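Indole-3-pyruvate decarboxylase (Azospirillum brasilense, PDB 2NXW) catalyses the decarboxylation of indole-3-pyruvate to indole-3-acetaldehyde, a step of auxin biosynthesis, using thiamine diphosphate and a metal ion. Local coordinates at residues R173-R177 with A320-A324. Residues are numbered along the deposited sequence; the frame is centred on the assembly and turned at random.
Sequences RAQSR and AFDRA. Unlike the reference sequence in segment 173-177: Q175 (reference Leu).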
ATOM      1  N   ARG A 173     -12.050  -9.744 -23.936  1.00 15.74           N
ATOM      2  CA  ARG A 173     -11.633 -10.628 -25.022  1.00 17.78           C
ATOM      3  C   ARG A 173     -10.144 -10.525 -25.333  1.00 18.26           C
ATOM      4  O   ARG A 173      -9.517 -11.509 -25.743  1.00 20.62           O
ATOM      5  CB  ARG A 173     -12.455 -10.320 -26.283  1.00 18.72           C
ATOM      6  CG  ARG A 173     -13.845 -10.942 -26.276  1.00 22.75           C
ATOM      7  CD  ARG A 173     -14.900 -10.027 -26.872  1.00 26.00           C
ATOM      8  NE  ARG A 173     -14.665  -9.708 -28.277  1.00 28.28           N
ATOM      9  CZ  ARG A 173     -14.859 -10.546 -29.290  1.00 28.49           C
ATOM     10  NH1 ARG A 173     -15.297 -11.781 -29.071  1.00 30.19           N
ATOM     11  NH2 ARG A 173     -14.629 -10.141 -30.533  1.00 30.13           N
ATOM     12  N   ALA A 174      -9.565  -9.350 -25.112  1.00 16.52           N
ATOM     13  CA  ALA A 174      -8.155  -9.160 -25.412  1.00 18.07           C
ATOM     14  C   ALA A 174      -7.224  -9.794 -24.399  1.00 17.68           C
ATOM     15  O   ALA A 174      -6.128 -10.217 -24.751  1.00 19.26           O
ATOM     16  CB  ALA A 174      -7.839  -7.670 -25.552  1.00 18.15           C
ATOM     17  N   GLN A 175      -7.656  -9.869 -23.144  1.00 17.20           N
ATOM     18  CA  GLN A 175      -6.801 -10.448 -22.118  1.00 16.98           C
ATOM     19  C   GLN A 175      -7.398 -11.670 -21.453  1.00 16.59           C
ATOM     20  O   GLN A 175      -6.770 -12.257 -20.584  1.00 15.75           O
ATOM     21  CB  GLN A 175      -6.450  -9.395 -21.063  1.00 20.16           C
ATOM     22  CG  GLN A 175      -5.472  -8.332 -21.570  1.00 21.90           C
ATOM     23  CD  GLN A 175      -4.047  -8.854 -21.751  1.00 23.52           C
ATOM     24  OE1 GLN A 175      -3.828 -10.033 -22.057  1.00 22.75           O
ATOM     25  NE2 GLN A 175      -3.069  -7.967 -21.581  1.00 24.24           N
ATOM     26  N   SER A 176      -8.604 -12.048 -21.863  1.00 15.12           N
ATOM     27  CA  SER A 176      -9.277 -13.224 -21.305  1.00 14.95           C
ATOM     28  C   SER A 176      -9.368 -13.166 -19.777  1.00 14.89           C
ATOM     29  O   SER A 176      -8.941 -14.088 -19.079  1.00 15.11           O
ATOM     30  CB  SER A 176      -8.552 -14.502 -21.750  1.00 14.33           C
ATOM     31  OG  SER A 176      -9.357 -15.652 -21.537  1.00 14.50           O
ATOM     32  N   ARG A 177      -9.918 -12.068 -19.267  1.00 14.24           N
ATOM     33  CA  ARG A 177     -10.094 -11.868 -17.828  1.00 14.65           C
ATOM     34  C   ARG A 177     -11.459 -11.230 -17.616  1.00 13.47           C
ATOM     35  O   ARG A 177     -12.025 -10.627 -18.524  1.00 13.44           O
ATOM     36  CB  ARG A 177      -9.056 -10.904 -17.275  1.00 16.53           C
ATOM     37  CG  ARG A 177      -7.614 -11.204 -17.607  1.00 21.14           C
ATOM     38  CD  ARG A 177      -6.919 -11.871 -16.450  1.00 17.57           C
ATOM     39  NE  ARG A 177      -5.467 -11.824 -16.597  1.00 18.46           N
ATOM     40  CZ  ARG A 177      -4.631 -12.604 -15.925  1.00 17.35           C
ATOM     41  NH1 ARG A 177      -5.109 -13.491 -15.061  1.00 18.44           N
ATOM     42  NH2 ARG A 177      -3.322 -12.514 -16.118  1.00 15.24           N
ATOM     43  N   ALA A 320       5.307 -16.389 -23.174  1.00 15.85           N
ATOM     44  CA  ALA A 320       4.386 -15.622 -24.009  1.00 16.72           C
ATOM     45  C   ALA A 320       3.061 -15.636 -23.258  1.00 17.26           C
ATOM     46  O   ALA A 320       2.444 -16.693 -23.108  1.00 18.29           O
ATOM     47  CB  ALA A 320       4.246 -16.274 -25.389  1.00 17.94           C
ATOM     48  N   PHE A 321       2.619 -14.469 -22.802  1.00 17.14           N
ATOM     49  CA  PHE A 321       1.401 -14.383 -21.996  1.00 16.73           C
ATOM     50  C   PHE A 321       0.968 -12.929 -21.847  1.00 17.10           C
ATOM     51  O   PHE A 321       1.802 -12.034 -21.889  1.00 16.07           O
ATOM     52  CB  PHE A 321       1.722 -14.960 -20.615  1.00 15.36           C
ATOM     53  CG  PHE A 321       0.544 -15.079 -19.695  1.00 16.09           C
ATOM     54  CD1 PHE A 321      -0.455 -16.015 -19.933  1.00 15.60           C
ATOM     55  CD2 PHE A 321       0.467 -14.288 -18.556  1.00 15.24           C
ATOM     56  CE1 PHE A 321      -1.514 -16.168 -19.043  1.00 14.72           C
ATOM     57  CE2 PHE A 321      -0.587 -14.429 -17.653  1.00 16.07           C
ATOM     58  CZ  PHE A 321      -1.579 -15.371 -17.898  1.00 13.74           C
ATOM     59  N   ASP A 322      -0.330 -12.702 -21.658  1.00 16.57           N
ATOM     60  CA  ASP A 322      -0.862 -11.351 -21.467  1.00 17.93           C
ATOM     61  C   ASP A 322      -0.406 -10.346 -22.524  1.00 17.99           C
ATOM     62  O   ASP A 322      -0.104  -9.195 -22.210  1.00 19.14           O
ATOM     63  CB  ASP A 322      -0.495 -10.819 -20.068  1.00 17.99           C
ATOM     64  CG  ASP A 322      -1.485 -11.244 -18.989  1.00 19.66           C
ATOM     65  OD1 ASP A 322      -2.572 -11.752 -19.330  1.00 20.56           O
ATOM     66  OD2 ASP A 322      -1.169 -11.047 -17.794  1.00 21.43           O
ATOM     67  N   ARG A 323      -0.374 -10.794 -23.775  1.00 17.22           N
ATOM     68  CA  ARG A 323       0.020  -9.968 -24.917  1.00 18.48           C
ATOM     69  C   ARG A 323       1.449  -9.438 -24.857  1.00 18.70           C
ATOM     70  O   ARG A 323       1.732  -8.348 -25.353  1.00 18.46           O
ATOM     71  CB  ARG A 323      -0.966  -8.803 -25.103  1.00 18.21           C
ATOM     72  CG  ARG A 323      -2.387  -9.253 -25.440  1.00 18.36           C
ATOM     73  CD  ARG A 323      -3.333  -8.070 -25.653  1.00 20.64           C
ATOM     74  NE  ARG A 323      -3.029  -7.313 -26.868  1.00 22.03           N
ATOM     75  CZ  ARG A 323      -3.414  -7.645 -28.097  1.00 24.70           C
ATOM     76  NH1 ARG A 323      -4.138  -8.737 -28.310  1.00 26.40           N
ATOM     77  NH2 ARG A 323      -3.069  -6.874 -29.124  1.00 25.62           N
ATOM     78  N   ALA A 324       2.344 -10.214 -24.258  1.00 18.50           N
ATOM     79  CA  ALA A 324       3.755  -9.854 -24.171  1.00 17.80           C
ATOM     80  C   ALA A 324       4.574 -11.129 -24.252  1.00 18.48           C
ATOM     81  O   ALA A 324       4.036 -12.230 -24.138  1.00 17.01           O
ATOM     82  CB  ALA A 324       4.051  -9.118 -22.857  1.00 19.70           C
TER
HETATM   83  O   HOH W   1      -5.077 -11.140 -27.068  1.00 23.38           O
HETATM   84  O   HOH W   2      -4.494  -9.833 -18.333  1.00 22.29           O
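R177 reaches D322 across the junction between the N-terminal and central domains of this thiamine diphosphate enzyme, where the end of helix 161-175 meets the type I' beta turn F321-A324 joining antiparallel strands 317-321 and 324-327. The pair exemplifies how a domain interface can be pinned by one charged cluster and left looser beside it. On the tight side, R177, a buried residue, makes a salt bridge to D322, NH2 lying 3.1 Å from OD2, which accepts through its syn lone pair. That oxygen lies almost in the guanidinium plane, although the carboxylate plane is turned 55° from it; the second bond from NH2, to D322 OD1, is weak. A water in the guanidinium plane accepts from R177 NE at 2.8 Å and donates weakly to D322 OD1. F321, with CG anti to the backbone N (chi1 -174°), sets its ring beside the cluster, CE2 3.7 Å from R177 NH2 and one face under D322 OD1, offset toward the rim. Both charged groups have further partners: K110 forms a salt bridge with D322 OD1, and R177 NH1 is bonded to the carbonyl O of Y107. With an alanine at D322, the nearby positive charges of R177 and K110 would probably be left unbalanced, and the NH2 end of R177 less firmly held. The Q175-R323 side is held more lightly, by a weak bond, carbon-oxygen contacts and a bridging water. Q175, which replaces the leucine of the reference sequence, gives only a weak though nearly straight bond from NE2 to D322 O, 3.3 Å long. Its bend at chi2 (-72°) carries the amide across D322, where OE1 also lies 3.8 Å from R323 CG. Farther along, R323 passes its CD 3.6 Å from A174 O, and the water donates to A174 O and accepts from R323 NH1 at 2.9 Å, at the edge of the guanidinium.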